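Local coordinates for protein 11R-lipoxygenase (Gersemia fruticosa, PDB 3VF1) that is a calcium-dependent, non-heme iron lipoxygenase that probably adds molecular oxygen to polyunsaturated fatty acids, at residues 234-237 / 243-246; 468-473 / 564-569. One frame throughout, in Å; residues are numbered along the deposited sequence.

Interaction 1: residues 234-237 / 243-246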
loop_
_atom_site.group_PDB
_atom_site.type_symbol
_atom_site.label_atom_id
_atom_site.label_comp_id
_atom_site.label_asym_id
_atom_site.label_seq_id
_atom_site.Cartn_x
_atom_site.Cartn_y
_atom_site.Cartn_z
ATOM N N GLN A 234 -17.738 13.087 19.409
ATOM C CA GLN A 234 -19.034 13.104 18.739
ATOM C C GLN A 234 -18.940 12.532 17.329
ATOM O O GLN A 234 -19.936 12.074 16.771
ATOM C CB GLN A 234 -19.581 14.531 18.668
ATOM C CG GLN A 234 -19.939 15.137 20.012
ATOM C CD GLN A 234 -20.463 16.553 19.889
ATOM O OE1 GLN A 234 -20.823 17.001 18.799
ATOM N NE2 GLN A 234 -20.506 17.270 21.006
ATOM N N LEU A 235 -17.740 12.562 16.758
ATOM C CA LEU A 235 -17.538 12.115 15.386
ATOM C C LEU A 235 -17.568 10.595 15.271
ATOM O O LEU A 235 -17.670 10.053 14.169
ATOM C CB LEU A 235 -16.213 12.655 14.843
ATOM C CG LEU A 235 -16.098 14.179 14.813
ATOM C CD1 LEU A 235 -14.777 14.612 14.205
ATOM C CD2 LEU A 235 -17.264 14.787 14.049
ATOM N N ILE A 236 -17.482 9.907 16.406
ATOM C CA ILE A 236 -17.523 8.450 16.409
ATOM C C ILE A 236 -18.941 7.950 16.660
ATOM O O ILE A 236 -19.322 7.656 17.794
ATOM C CB ILE A 236 -16.574 7.857 17.460
ATOM C CG1 ILE A 236 -15.161 8.409 17.264
ATOM C CG2 ILE A 236 -16.571 6.336 17.373
ATOM C CD1 ILE A 236 -14.615 8.212 15.861
ATOM N N THR A 237 -19.715 7.864 15.584
ATOM C CA THR A 237 -21.081 7.375 15.641
ATOM C C THR A 237 -21.093 5.869 15.408
ATOM O O THR A 237 -20.059 5.280 15.097
ATOM C CB THR A 237 -21.941 8.050 14.563
ATOM O OG1 THR A 237 -21.449 7.687 13.265
ATOM C CG2 THR A 237 -21.898 9.563 14.716
ATOM N N GLY A 243 -15.514 1.677 16.446
ATOM C CA GLY A 243 -15.850 2.262 17.731
ATOM C C GLY A 243 -14.916 3.385 18.144
ATOM O O GLY A 243 -14.167 3.919 17.325
ATOM N N LEU A 244 -14.964 3.740 19.423
ATOM C CA LEU A 244 -14.146 4.822 19.959
ATOM C C LEU A 244 -12.680 4.412 20.041
ATOM O O LEU A 244 -12.345 3.434 20.711
ATOM C CB LEU A 244 -14.642 5.214 21.352
ATOM C CG LEU A 244 -13.909 6.380 22.019
ATOM C CD1 LEU A 244 -14.398 7.709 21.462
ATOM C CD2 LEU A 244 -14.074 6.328 23.529
ATOM N N PRO A 245 -11.795 5.160 19.363
ATOM C CA PRO A 245 -10.360 4.863 19.445
ATOM C C PRO A 245 -9.850 4.967 20.877
ATOM O O PRO A 245 -10.344 5.795 21.640
ATOM C CB PRO A 245 -9.723 5.956 18.584
ATOM C CG PRO A 245 -10.806 6.427 17.684
ATOM C CD PRO A 245 -12.072 6.295 18.467
ATOM N N HIS A 246 -8.876 4.138 21.234
ATOM C CA HIS A 246 -8.280 4.202 22.562
ATOM C C HIS A 246 -7.613 5.556 22.779
ATOM O O HIS A 246 -7.493 6.023 23.912
ATOM C CB HIS A 246 -7.265 3.073 22.756
ATOM C CG HIS A 246 -7.888 1.716 22.867
ATOM N ND1 HIS A 246 -7.823 0.782 21.856
ATOM C CD2 HIS A 246 -8.595 1.139 23.867
ATOM C CE1 HIS A 246 -8.458 -0.315 22.231
ATOM N NE2 HIS A 246 -8.937 -0.123 23.446
#
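I236 and L244 bring their backbones nearest, CA to CA 6.1 Å, where the chain leaves the end of a 3-10 segment at L235, loops through five residues and comes back past its own start in extended form. No hydrogen bond joins the two sides, and I236 alone carries the contact for 234-237. Its CG2 methyl lies over the face of the G243 peptide group, 3.4 Å from G243 O and about as far from G243 C, so the branch rests on the flat of the carbonyl. I236 CG2 is also 3.7 Å from L244 N. CG2 stands anti to the backbone N of I236, which leaves CG1 beside that nitrogen (chi1 -54°), turned toward the proline. From there I236 CG1 meets the proline ring at P245 CD, 3.9 Å away, and I236 CD1 reaches toward the same ring carbon, P245 CD, at 4.1 Å. L244 adds a looser touch from its CD1 methyl, 4.3 Å from I236 CG1.

Both segments belong to the connection between helices 208-213 and 247-250 of the lipoxygenase domain, away from the iron site. Next to I236, L235 turns to helix 619-632 and packs on A622, V623 and V626, while T237 OG1 is hydrogen-bonded to L214 O and, within the loop, to A239 N; L214 and helix 619-632 anchor the outgoing limb. G243 adopts a positive phi (83°), a conformation easier for a residue without a side chain, and a CB there would point away from I236. With an alanine in place of I236, the P245 ring would probably lose its apolar neighbour and a gap would open between the two limbs of the loop.

Interaction 2: residues 468-473 / 564-569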
loop_
_atom_site.group_PDB
_atom_site.type_symbol
_atom_site.label_atom_id
_atom_site.label_comp_id
_atom_site.label_asym_id
_atom_site.label_seq_id
_atom_site.Cartn_x
_atom_site.Cartn_y
_atom_site.Cartn_z
ATOM N N VAL A 468 15.008 10.196 -2.472
ATOM C CA VAL A 468 14.733 8.815 -2.088
ATOM C C VAL A 468 15.535 7.814 -2.912
ATOM O O VAL A 468 15.762 8.012 -4.105
ATOM C CB VAL A 468 13.233 8.471 -2.222
ATOM C CG1 VAL A 468 12.844 8.290 -3.686
ATOM C CG2 VAL A 468 12.910 7.213 -1.433
ATOM N N THR A 469 15.976 6.746 -2.256
ATOM C CA THR A 469 16.553 5.598 -2.943
ATOM C C THR A 469 15.948 4.337 -2.341
ATOM O O THR A 469 15.263 4.396 -1.323
ATOM C CB THR A 469 18.087 5.542 -2.804
ATOM O OG1 THR A 469 18.439 4.972 -1.538
ATOM C CG2 THR A 469 18.695 6.932 -2.930
ATOM N N PHE A 470 16.205 3.195 -2.967
ATOM C CA PHE A 470 15.636 1.937 -2.496
ATOM C C PHE A 470 16.355 1.387 -1.264
ATOM O O PHE A 470 15.923 0.390 -0.684
ATOM C CB PHE A 470 15.625 0.897 -3.619
ATOM C CG PHE A 470 14.327 0.839 -4.371
ATOM C CD1 PHE A 470 14.060 1.734 -5.394
ATOM C CD2 PHE A 470 13.369 -0.105 -4.046
ATOM C CE1 PHE A 470 12.859 1.686 -6.083
ATOM C CE2 PHE A 470 12.167 -0.159 -4.730
ATOM C CZ PHE A 470 11.913 0.738 -5.751
ATOM N N ASP A 471 17.443 2.034 -0.860
ATOM C CA ASP A 471 18.115 1.663 0.382
ATOM C C ASP A 471 17.179 1.879 1.567
ATOM O O ASP A 471 17.244 1.158 2.564
ATOM C CB ASP A 471 19.395 2.476 0.580
ATOM C CG ASP A 471 20.490 2.089 -0.395
ATOM O OD1 ASP A 471 20.359 1.037 -1.059
ATOM O OD2 ASP A 471 21.488 2.836 -0.491
ATOM N N SER A 472 16.307 2.877 1.451
ATOM C CA SER A 472 15.362 3.191 2.515
ATOM C C SER A 472 14.220 2.178 2.567
ATOM O O SER A 472 13.362 2.247 3.447
ATOM C CB SER A 472 14.802 4.605 2.336
ATOM O OG SER A 472 14.020 4.709 1.158
ATOM N N TYR A 473 14.212 1.241 1.623
ATOM C CA TYR A 473 13.196 0.194 1.594
ATOM C C TYR A 473 13.718 -1.119 2.165
ATOM O O TYR A 473 12.947 -2.045 2.405
ATOM C CB TYR A 473 12.677 -0.010 0.172
ATOM C CG TYR A 473 11.632 1.002 -0.224
ATOM C CD1 TYR A 473 11.994 2.248 -0.716
ATOM C CD2 TYR A 473 10.280 0.716 -0.093
ATOM C CE1 TYR A 473 11.037 3.178 -1.071
ATOM C CE2 TYR A 473 9.319 1.638 -0.446
ATOM C CZ TYR A 473 9.703 2.864 -0.935
ATOM O OH TYR A 473 8.743 3.780 -1.285
ATOM N N LEU A 564 12.222 -8.252 -5.034
ATOM C CA LEU A 564 10.854 -8.757 -5.021
ATOM C C LEU A 564 10.299 -8.795 -3.601
ATOM O O LEU A 564 9.104 -8.595 -3.389
ATOM C CB LEU A 564 10.793 -10.151 -5.648
ATOM C CG LEU A 564 11.145 -10.218 -7.136
ATOM C CD1 LEU A 564 11.190 -11.662 -7.606
ATOM C CD2 LEU A 564 10.153 -9.418 -7.961
ATOM N N THR A 565 11.170 -9.055 -2.630
ATOM C CA THR A 565 10.770 -9.043 -1.230
ATOM C C THR A 565 10.281 -7.648 -0.852
ATOM O O THR A 565 9.272 -7.497 -0.163
ATOM C CB THR A 565 11.935 -9.442 -0.305
ATOM O OG1 THR A 565 12.308 -10.804 -0.557
ATOM C CG2 THR A 565 11.540 -9.300 1.156
ATOM N N VAL A 566 11.003 -6.631 -1.312
ATOM C CA VAL A 566 10.622 -5.244 -1.075
ATOM C C VAL A 566 9.219 -4.965 -1.600
ATOM O O VAL A 566 8.410 -4.335 -0.921
ATOM C CB VAL A 566 11.612 -4.267 -1.747
ATOM C CG1 VAL A 566 11.002 -2.876 -1.868
ATOM C CG2 VAL A 566 12.919 -4.214 -0.971
ATOM N N VAL A 567 8.934 -5.436 -2.809
ATOM C CA VAL A 567 7.649 -5.176 -3.446
ATOM C C VAL A 567 6.505 -5.852 -2.695
ATOM O O VAL A 567 5.499 -5.219 -2.378
ATOM C CB VAL A 567 7.639 -5.654 -4.912
ATOM C CG1 VAL A 567 6.257 -5.471 -5.524
ATOM C CG2 VAL A 567 8.680 -4.903 -5.721
ATOM N N VAL A 568 6.662 -7.141 -2.414
ATOM C CA VAL A 568 5.620 -7.906 -1.739
ATOM C C VAL A 568 5.361 -7.355 -0.339
ATOM O O VAL A 568 4.213 -7.269 0.105
ATOM C CB VAL A 568 5.997 -9.400 -1.633
ATOM C CG1 VAL A 568 4.983 -10.150 -0.776
ATOM C CG2 VAL A 568 6.092 -10.023 -3.014
ATOM N N PHE A 569 6.431 -6.980 0.355
ATOM C CA PHE A 569 6.316 -6.465 1.713
ATOM C C PHE A 569 5.627 -5.105 1.742
ATOM O O PHE A 569 4.795 -4.844 2.606
ATOM C CB PHE A 569 7.697 -6.352 2.357
ATOM C CG PHE A 569 7.674 -5.750 3.731
ATOM C CD1 PHE A 569 7.502 -6.551 4.849
ATOM C CD2 PHE A 569 7.820 -4.385 3.906
ATOM C CE1 PHE A 569 7.477 -6.001 6.115
ATOM C CE2 PHE A 569 7.796 -3.828 5.173
ATOM C CZ PHE A 569 7.625 -4.637 6.277
#
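T469 O is gripped twice from S472: the hydroxyl OG donates to it at 2.8 Å, almost in line with the carbonyl bond (C=O...OG 172°), and S472 N adds a weak bond. The same oxygen lies in the plane of the Y473 ring, at its edge. T469 OG1 takes the D471 N-H at 3.2 Å, an ST turn, and Y473 N bonds to F470 O; these bonds within 469-473 hold the 3-10 turn that faces helix 557-579.

V566 is the helix residue that makes the contact. Its CG1 methyl, anti to the backbone N (chi1 163°), comes in at the edge of the F470 ring, 4.1 Å from F470 CE2, and also sits 3.9 Å from Y473 CB, reaching the Y473 ring obliquely. Its second methyl, V566 CG2, lies 4.0 Å from Y473 O. Y473 and V566 cross at about a right angle.

Beyond the pair, M399 of helix 369-410 touches both aromatic residues, and R395 of the same helix bonds S472 OG, makes a cation-pi contact with Y473 and receives Y473 OH at its backbone oxygen. That helix bears the iron ligands H392 and H397, and helix 557-579 bears H575 and N579; the Y473 side chain is about 9 Å from that of H397. Between 468-473 and 564-569 the side-chain contacts are apolar and no hydrogen bond crosses, so this junction rests on the fit of buried side chains, while S472 OG is satisfied by T469 O and R395, and Y473 OH by R395.

Following the chain from the N terminus, interaction 1 comes first and closes a small loop: only five residues, none helical or in a strand, separate 234-237 from 243-246, just ahead of helix 247-250. Interaction 2 opens much later, at 468-473, and closes a far larger circuit of 90 intervening residues, 57 of them helical, when helix 557-579 returns. The two are in series, neither nested nor crossing. The centres of interactions 1 and 2 lie about 35 Å apart, and they do not touch. The first shapes a connection toward the periphery of the lipoxygenase domain; the second joins the turn before helix 475-481 to the helix that carries the iron ligands H575 and N579.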